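Local coordinates for hypothetical protein, similar to alpha-acetolactate decarboxylase (Staphylococcus aureus subsp. aureus, PDB 1XV2) that probably catalyses the decarboxylation of alpha-acetolactate to acetoin, as a zinc-binding member of the alpha-acetolactate decarboxylase family, at residues E217-K221 / A222-Y226; K227-A230 / E231-E235. All coordinates share one frame; numbering follows the deposited sequence.

In the fold
Both contacts belong to the C-terminal tail of the chain, which follows strand 207-211, an outermost strand of the seven-stranded mixed sheet. Interaction 1 comes first, where helix 217-221 ends and residues 222-226 run on in extended form. Interaction 2 opens at the next residue and covers the N-cap and most of helix 229-236. Their centres lie about 18 Å apart, and apart from the chain joint the two do not touch. Helix 14-18 meets side chains of both. Interaction 1 reaches the second subunit, whereas interaction 2 brings the tail back inward, so the tail runs from the dimer contact to a point where the side chain of I233 is about 10 Å from the zinc ion.

Interaction 1: E217-K221 / A222-Y226; sequences ETFVK and AKIDY
F219 and I224 meet across the C-terminus of the short helix 217-221, where the chain leaves helical geometry at A222 and runs on as an extended segment. The tight part lies on the inner side. CB of F219 leaves its backbone away from residues 222-226, but with CG anti to N (chi1 176°) the far end of the ring comes back to I224, and CE1 lies 4.1 Å from I224 CD1. The methyl approaches the ring obliquely. I224 itself points back at the helix, and T16 of helix 14-18 packs against both side chains. L111 of the second subunit also lies on F219, so the buried ring sits at the dimer contact.

The backbone bonding at the joint is weak. A222 N reaches F219 O at 3.3 Å in a weak hydrogen bond, bent to 137°. That same carbonyl, like A222 O, accepts a hydrogen bond from N110 of the second subunit, so the neighbouring subunit also grips the end of the helix.

The solvent side carries charge instead of apolar packing. K221, fully extended beyond CG, runs alongside the side chain of E217, one turn earlier in the helix, and its NZ stands 3.5 Å from OE2 of E217 in an exposed salt bridge.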
ATOM      1  N   GLU A 217     -16.331  11.403   6.867  1.00 21.98           N
ATOM      2  CA  GLU A 217     -15.819  12.514   7.653  1.00 22.70           C
ATOM      3  C   GLU A 217     -14.913  12.123   8.817  1.00 22.00           C
ATOM      4  O   GLU A 217     -13.944  12.822   9.110  1.00 21.01           O
ATOM      5  CB  GLU A 217     -16.986  13.356   8.173  1.00 25.11           C
ATOM      6  CG  GLU A 217     -16.562  14.586   8.952  1.00 31.06           C
ATOM      7  CD  GLU A 217     -17.728  15.502   9.265  1.00 34.68           C
ATOM      8  OE1 GLU A 217     -18.351  16.017   8.311  1.00 37.71           O
ATOM      9  OE2 GLU A 217     -18.023  15.704  10.463  1.00 35.99           O
ATOM     10  N   THR A 218     -15.225  11.021   9.490  1.00 21.16           N
ATOM     11  CA  THR A 218     -14.408  10.600  10.622  1.00 20.17           C
ATOM     12  C   THR A 218     -12.993  10.237  10.171  1.00 19.93           C
ATOM     13  O   THR A 218     -12.013  10.634  10.801  1.00 20.62           O
ATOM     14  CB  THR A 218     -15.043   9.404  11.353  1.00 21.34           C
ATOM     15  OG1 THR A 218     -16.353   9.768  11.808  1.00 22.58           O
ATOM     16  CG2 THR A 218     -14.197   9.011  12.551  1.00 18.98           C
ATOM     17  N   PHE A 219     -12.891   9.489   9.078  1.00 18.21           N
ATOM     18  CA  PHE A 219     -11.590   9.106   8.548  1.00 17.40           C
ATOM     19  C   PHE A 219     -10.831  10.356   8.086  1.00 17.27           C
ATOM     20  O   PHE A 219      -9.689  10.583   8.479  1.00 18.45           O
ATOM     21  CB  PHE A 219     -11.759   8.144   7.371  1.00 16.58           C
ATOM     22  CG  PHE A 219     -10.461   7.774   6.704  1.00 16.01           C
ATOM     23  CD1 PHE A 219      -9.520   6.989   7.368  1.00 15.28           C
ATOM     24  CD2 PHE A 219     -10.160   8.250   5.432  1.00 15.81           C
ATOM     25  CE1 PHE A 219      -8.294   6.689   6.777  1.00 14.17           C
ATOM     26  CE2 PHE A 219      -8.932   7.955   4.828  1.00 15.29           C
ATOM     27  CZ  PHE A 219      -8.000   7.177   5.501  1.00 14.62           C
ATOM     28  N   VAL A 220     -11.479  11.164   7.255  1.00 17.61           N
ATOM     29  CA  VAL A 220     -10.883  12.393   6.741  1.00 18.20           C
ATOM     30  C   VAL A 220     -10.286  13.298   7.825  1.00 19.02           C
ATOM     31  O   VAL A 220      -9.127  13.709   7.732  1.00 17.89           O
ATOM     32  CB  VAL A 220     -11.932  13.211   5.930  1.00 18.07           C
ATOM     33  CG1 VAL A 220     -11.457  14.642   5.731  1.00 18.97           C
ATOM     34  CG2 VAL A 220     -12.162  12.560   4.578  1.00 17.03           C
ATOM     35  N   LYS A 221     -11.078  13.597   8.851  1.00 20.02           N
ATOM     36  CA  LYS A 221     -10.647  14.487   9.934  1.00 20.13           C
ATOM     37  C   LYS A 221      -9.860  13.856  11.083  1.00 20.95           C
ATOM     38  O   LYS A 221      -9.267  14.570  11.898  1.00 19.18           O
ATOM     39  CB  LYS A 221     -11.861  15.188  10.542  1.00 22.28           C
ATOM     40  CG  LYS A 221     -12.647  16.081   9.608  1.00 25.39           C
ATOM     41  CD  LYS A 221     -13.791  16.718  10.380  1.00 29.95           C
ATOM     42  CE  LYS A 221     -14.588  17.696   9.537  1.00 33.86           C
ATOM     43  NZ  LYS A 221     -15.670  18.328  10.354  1.00 36.59           N
ATOM     44  N   ALA A 222      -9.851  12.532  11.160  1.00 20.02           N
ATOM     45  CA  ALA A 222      -9.169  11.858  12.255  1.00 21.07           C
ATOM     46  C   ALA A 222      -7.657  12.014  12.328  1.00 21.81           C
ATOM     47  O   ALA A 222      -6.961  12.049  11.310  1.00 20.18           O
ATOM     48  CB  ALA A 222      -9.526  10.372  12.247  1.00 22.49           C
ATOM     49  N   LYS A 223      -7.165  12.126  13.558  1.00 22.12           N
ATOM     50  CA  LYS A 223      -5.736  12.211  13.825  1.00 25.54           C
ATOM     51  C   LYS A 223      -5.444  10.796  14.308  1.00 25.28           C
ATOM     52  O   LYS A 223      -5.597  10.485  15.487  1.00 25.94           O
ATOM     53  CB  LYS A 223      -5.440  13.223  14.935  1.00 28.41           C
ATOM     54  CG  LYS A 223      -3.954  13.358  15.256  1.00 33.93           C
ATOM     55  CD  LYS A 223      -3.694  14.498  16.229  1.00 38.13           C
ATOM     56  CE  LYS A 223      -2.215  14.617  16.568  1.00 40.51           C
ATOM     57  NZ  LYS A 223      -1.702  13.390  17.242  1.00 41.89           N
ATOM     58  N   ILE A 224      -5.047   9.937  13.378  1.00 24.88           N
ATOM     59  CA  ILE A 224      -4.793   8.537  13.680  1.00 23.90           C
ATOM     60  C   ILE A 224      -3.490   8.255  14.416  1.00 24.92           C
ATOM     61  O   ILE A 224      -2.411   8.629  13.958  1.00 24.71           O
ATOM     62  CB  ILE A 224      -4.831   7.698  12.381  1.00 22.92           C
ATOM     63  CG1 ILE A 224      -6.065   8.084  11.556  1.00 18.63           C
ATOM     64  CG2 ILE A 224      -4.883   6.212  12.720  1.00 22.54           C
ATOM     65  CD1 ILE A 224      -6.159   7.402  10.198  1.00 17.39           C
ATOM     66  N   ASP A 225      -3.600   7.591  15.564  1.00 26.47           N
ATOM     67  CA  ASP A 225      -2.431   7.229  16.362  1.00 28.37           C
ATOM     68  C   ASP A 225      -2.087   5.770  16.091  1.00 27.79           C
ATOM     69  O   ASP A 225      -2.851   4.869  16.434  1.00 27.61           O
ATOM     70  CB  ASP A 225      -2.714   7.424  17.856  1.00 30.97           C
ATOM     71  CG  ASP A 225      -1.587   6.904  18.735  1.00 33.56           C
ATOM     72  OD1 ASP A 225      -0.411   7.236  18.470  1.00 35.88           O
ATOM     73  OD2 ASP A 225      -1.878   6.165  19.701  1.00 37.83           O
ATOM     74  N   TYR A 226      -0.930   5.545  15.476  1.00 27.59           N
ATOM     75  CA  TYR A 226      -0.493   4.195  15.140  1.00 26.92           C
ATOM     76  C   TYR A 226       0.506   3.636  16.145  1.00 28.11           C
ATOM     77  O   TYR A 226       1.105   2.588  15.919  1.00 28.05           O
ATOM     78  CB  TYR A 226       0.112   4.187  13.738  1.00 24.95           C
ATOM     79  CG  TYR A 226      -0.901   4.446  12.641  1.00 22.98           C
ATOM     80  CD1 TYR A 226      -1.863   3.490  12.312  1.00 22.96           C
ATOM     81  CD2 TYR A 226      -0.898   5.644  11.933  1.00 21.83           C
ATOM     82  CE1 TYR A 226      -2.796   3.724  11.299  1.00 20.92           C
ATOM     83  CE2 TYR A 226      -1.823   5.887  10.922  1.00 20.70           C
ATOM     84  CZ  TYR A 226      -2.768   4.926  10.609  1.00 20.03           C
ATOM     85  OH  TYR A 226      -3.680   5.172   9.609  1.00 20.14           O
TER

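Interaction 2: K227-A230 / E231-E235; sequences KDVA and EEIRE
Helix 229-236 starts here with successive i to i+4 bonds, E232 N to D228 O and I233 N to V229 O, both 3.0 Å and fairly straight, followed by a weak one from R234 N to A230 O. D228 holds the N-cap position, yet its side chain makes no capping bond. Its carboxylate turns instead to K227, whose NZ gives OD2 a 3.1 Å salt bridge from the syn side, 31° out of the carboxylate plane.

E231 bends at chi2 (66°) and folds its carboxylate back over the first turn. OE1 arrives 3.6 Å from OD1 of D228, the two carboxylate planes almost perpendicular; this proximity of like charges would be expected to raise the affinity of the pair for a proton, although K227, paired with D228, and the helix N-terminus would partly offset it. R234 lies on the same side: CB of A230 lies 4.2 Å from its guanidinium plane, over the centre of one face. NH1 is a long 3.8 Å from E231 OE2, an attraction of charges with no N-H directed at the oxygen.

The inward side is apolar. V229 and I233, one turn apart, run alongside each other in the same direction, with CG2 of V229 4.0 Å from CD1 of I233, and both rest on M18 of helix 14-18. E232, extended beyond CG, passes its CG by D228 O and pairs through OE1 with R138. Such a division of apolar and charged sides is that of an amphipathic C-terminal helix lying on the protein surface, here with the I233 side chain about 10 Å from the zinc ion.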
ATOM      1  N   LYS A 227       0.667   4.340  17.258  1.00 30.18           N
ATOM      2  CA  LYS A 227       1.583   3.920  18.309  1.00 32.22           C
ATOM      3  C   LYS A 227       1.282   2.477  18.713  1.00 32.40           C
ATOM      4  O   LYS A 227       0.151   2.146  19.063  1.00 33.23           O
ATOM      5  CB  LYS A 227       1.439   4.852  19.516  1.00 34.62           C
ATOM      6  CG  LYS A 227       2.421   4.597  20.648  1.00 38.63           C
ATOM      7  CD  LYS A 227       2.264   5.648  21.745  1.00 41.36           C
ATOM      8  CE  LYS A 227       3.197   5.385  22.922  1.00 43.74           C
ATOM      9  NZ  LYS A 227       2.883   4.102  23.617  1.00 44.62           N
ATOM     10  N   ASP A 228       2.301   1.627  18.641  1.00 32.75           N
ATOM     11  CA  ASP A 228       2.185   0.213  19.001  1.00 33.43           C
ATOM     12  C   ASP A 228       1.257  -0.612  18.114  1.00 33.11           C
ATOM     13  O   ASP A 228       0.949  -1.759  18.446  1.00 31.74           O
ATOM     14  CB  ASP A 228       1.718   0.063  20.453  1.00 34.60           C
ATOM     15  CG  ASP A 228       2.683   0.677  21.446  1.00 35.01           C
ATOM     16  OD1 ASP A 228       3.904   0.451  21.310  1.00 33.98           O
ATOM     17  OD2 ASP A 228       2.213   1.376  22.367  1.00 35.94           O
ATOM     18  N   VAL A 229       0.816  -0.051  16.990  1.00 31.58           N
ATOM     19  CA  VAL A 229      -0.090  -0.787  16.115  1.00 31.18           C
ATOM     20  C   VAL A 229       0.510  -2.111  15.637  1.00 31.87           C
ATOM     21  O   VAL A 229      -0.200  -3.108  15.528  1.00 31.91           O
ATOM     22  CB  VAL A 229      -0.515   0.056  14.883  1.00 30.64           C
ATOM     23  CG1 VAL A 229       0.662   0.262  13.948  1.00 30.45           C
ATOM     24  CG2 VAL A 229      -1.670  -0.629  14.165  1.00 28.87           C
ATOM     25  N   ALA A 230       1.812  -2.129  15.368  1.00 32.32           N
ATOM     26  CA  ALA A 230       2.462  -3.353  14.908  1.00 33.57           C
ATOM     27  C   ALA A 230       2.393  -4.452  15.964  1.00 34.41           C
ATOM     28  O   ALA A 230       2.132  -5.611  15.646  1.00 35.24           O
ATOM     29  CB  ALA A 230       3.911  -3.072  14.540  1.00 34.74           C
ATOM     30  N   GLU A 231       2.627  -4.086  17.221  1.00 34.58           N
ATOM     31  CA  GLU A 231       2.588  -5.049  18.316  1.00 35.08           C
ATOM     32  C   GLU A 231       1.164  -5.523  18.594  1.00 34.06           C
ATOM     33  O   GLU A 231       0.941  -6.689  18.915  1.00 34.86           O
ATOM     34  CB  GLU A 231       3.170  -4.437  19.595  1.00 37.65           C
ATOM     35  CG  GLU A 231       4.665  -4.127  19.548  1.00 41.47           C
ATOM     36  CD  GLU A 231       5.017  -3.030  18.555  1.00 43.33           C
ATOM     37  OE1 GLU A 231       4.432  -1.929  18.647  1.00 43.66           O
ATOM     38  OE2 GLU A 231       5.887  -3.268  17.688  1.00 45.22           O
ATOM     39  N   GLU A 232       0.201  -4.614  18.476  1.00 31.98           N
ATOM     40  CA  GLU A 232      -1.191  -4.961  18.724  1.00 30.49           C
ATOM     41  C   GLU A 232      -1.717  -5.934  17.671  1.00 28.93           C
ATOM     42  O   GLU A 232      -2.462  -6.862  17.992  1.00 28.17           O
ATOM     43  CB  GLU A 232      -2.060  -3.699  18.751  1.00 30.95           C
ATOM     44  CG  GLU A 232      -1.597  -2.645  19.748  1.00 32.67           C
ATOM     45  CD  GLU A 232      -2.642  -1.572  20.001  1.00 32.17           C
ATOM     46  OE1 GLU A 232      -3.256  -1.088  19.027  1.00 31.97           O
ATOM     47  OE2 GLU A 232      -2.843  -1.208  21.179  1.00 33.54           O
ATOM     48  N   ILE A 233      -1.325  -5.722  16.418  1.00 27.10           N
ATOM     49  CA  ILE A 233      -1.757  -6.587  15.328  1.00 26.76           C
ATOM     50  C   ILE A 233      -1.296  -8.025  15.564  1.00 28.00           C
ATOM     51  O   ILE A 233      -2.003  -8.979  15.233  1.00 26.23           O
ATOM     52  CB  ILE A 233      -1.204  -6.098  13.970  1.00 25.48           C
ATOM     53  CG1 ILE A 233      -1.879  -4.784  13.572  1.00 24.29           C
ATOM     54  CG2 ILE A 233      -1.436  -7.158  12.895  1.00 26.80           C
ATOM     55  CD1 ILE A 233      -1.320  -4.162  12.303  1.00 21.38           C
ATOM     56  N   ARG A 234      -0.108  -8.173  16.142  1.00 29.27           N
ATOM     57  CA  ARG A 234       0.452  -9.492  16.418  1.00 31.60           C
ATOM     58  C   ARG A 234      -0.243 -10.176  17.596  1.00 31.65           C
ATOM     59  O   ARG A 234      -0.283 -11.403  17.672  1.00 30.97           O
ATOM     60  CB  ARG A 234       1.957  -9.366  16.679  1.00 34.36           C
ATOM     61  CG  ARG A 234       2.734  -8.909  15.446  1.00 38.83           C
ATOM     62  CD  ARG A 234       4.059  -8.262  15.808  1.00 41.72           C
ATOM     63  NE  ARG A 234       4.736  -7.734  14.624  1.00 44.79           N
ATOM     64  CZ  ARG A 234       5.809  -6.950  14.660  1.00 46.11           C
ATOM     65  NH1 ARG A 234       6.338  -6.591  15.825  1.00 46.10           N
ATOM     66  NH2 ARG A 234       6.356  -6.520  13.528  1.00 47.17           N
ATOM     67  N   GLU A 235      -0.800  -9.383  18.506  1.00 31.64           N
ATOM     68  CA  GLU A 235      -1.496  -9.937  19.661  1.00 32.38           C
ATOM     69  C   GLU A 235      -2.950 -10.244  19.314  1.00 32.42           C
ATOM     70  O   GLU A 235      -3.507 -11.255  19.748  1.00 32.78           O
ATOM     71  CB  GLU A 235      -1.470  -8.947  20.830  1.00 32.87           C
ATOM     72  CG  GLU A 235      -2.088  -9.499  22.113  1.00 34.04           C
ATOM     73  CD  GLU A 235      -2.354  -8.426  23.158  1.00 34.96           C
ATOM     74  OE1 GLU A 235      -1.465  -7.579  23.387  1.00 35.08           O
ATOM     75  OE2 GLU A 235      -3.450  -8.437  23.759  1.00 36.16           O
TER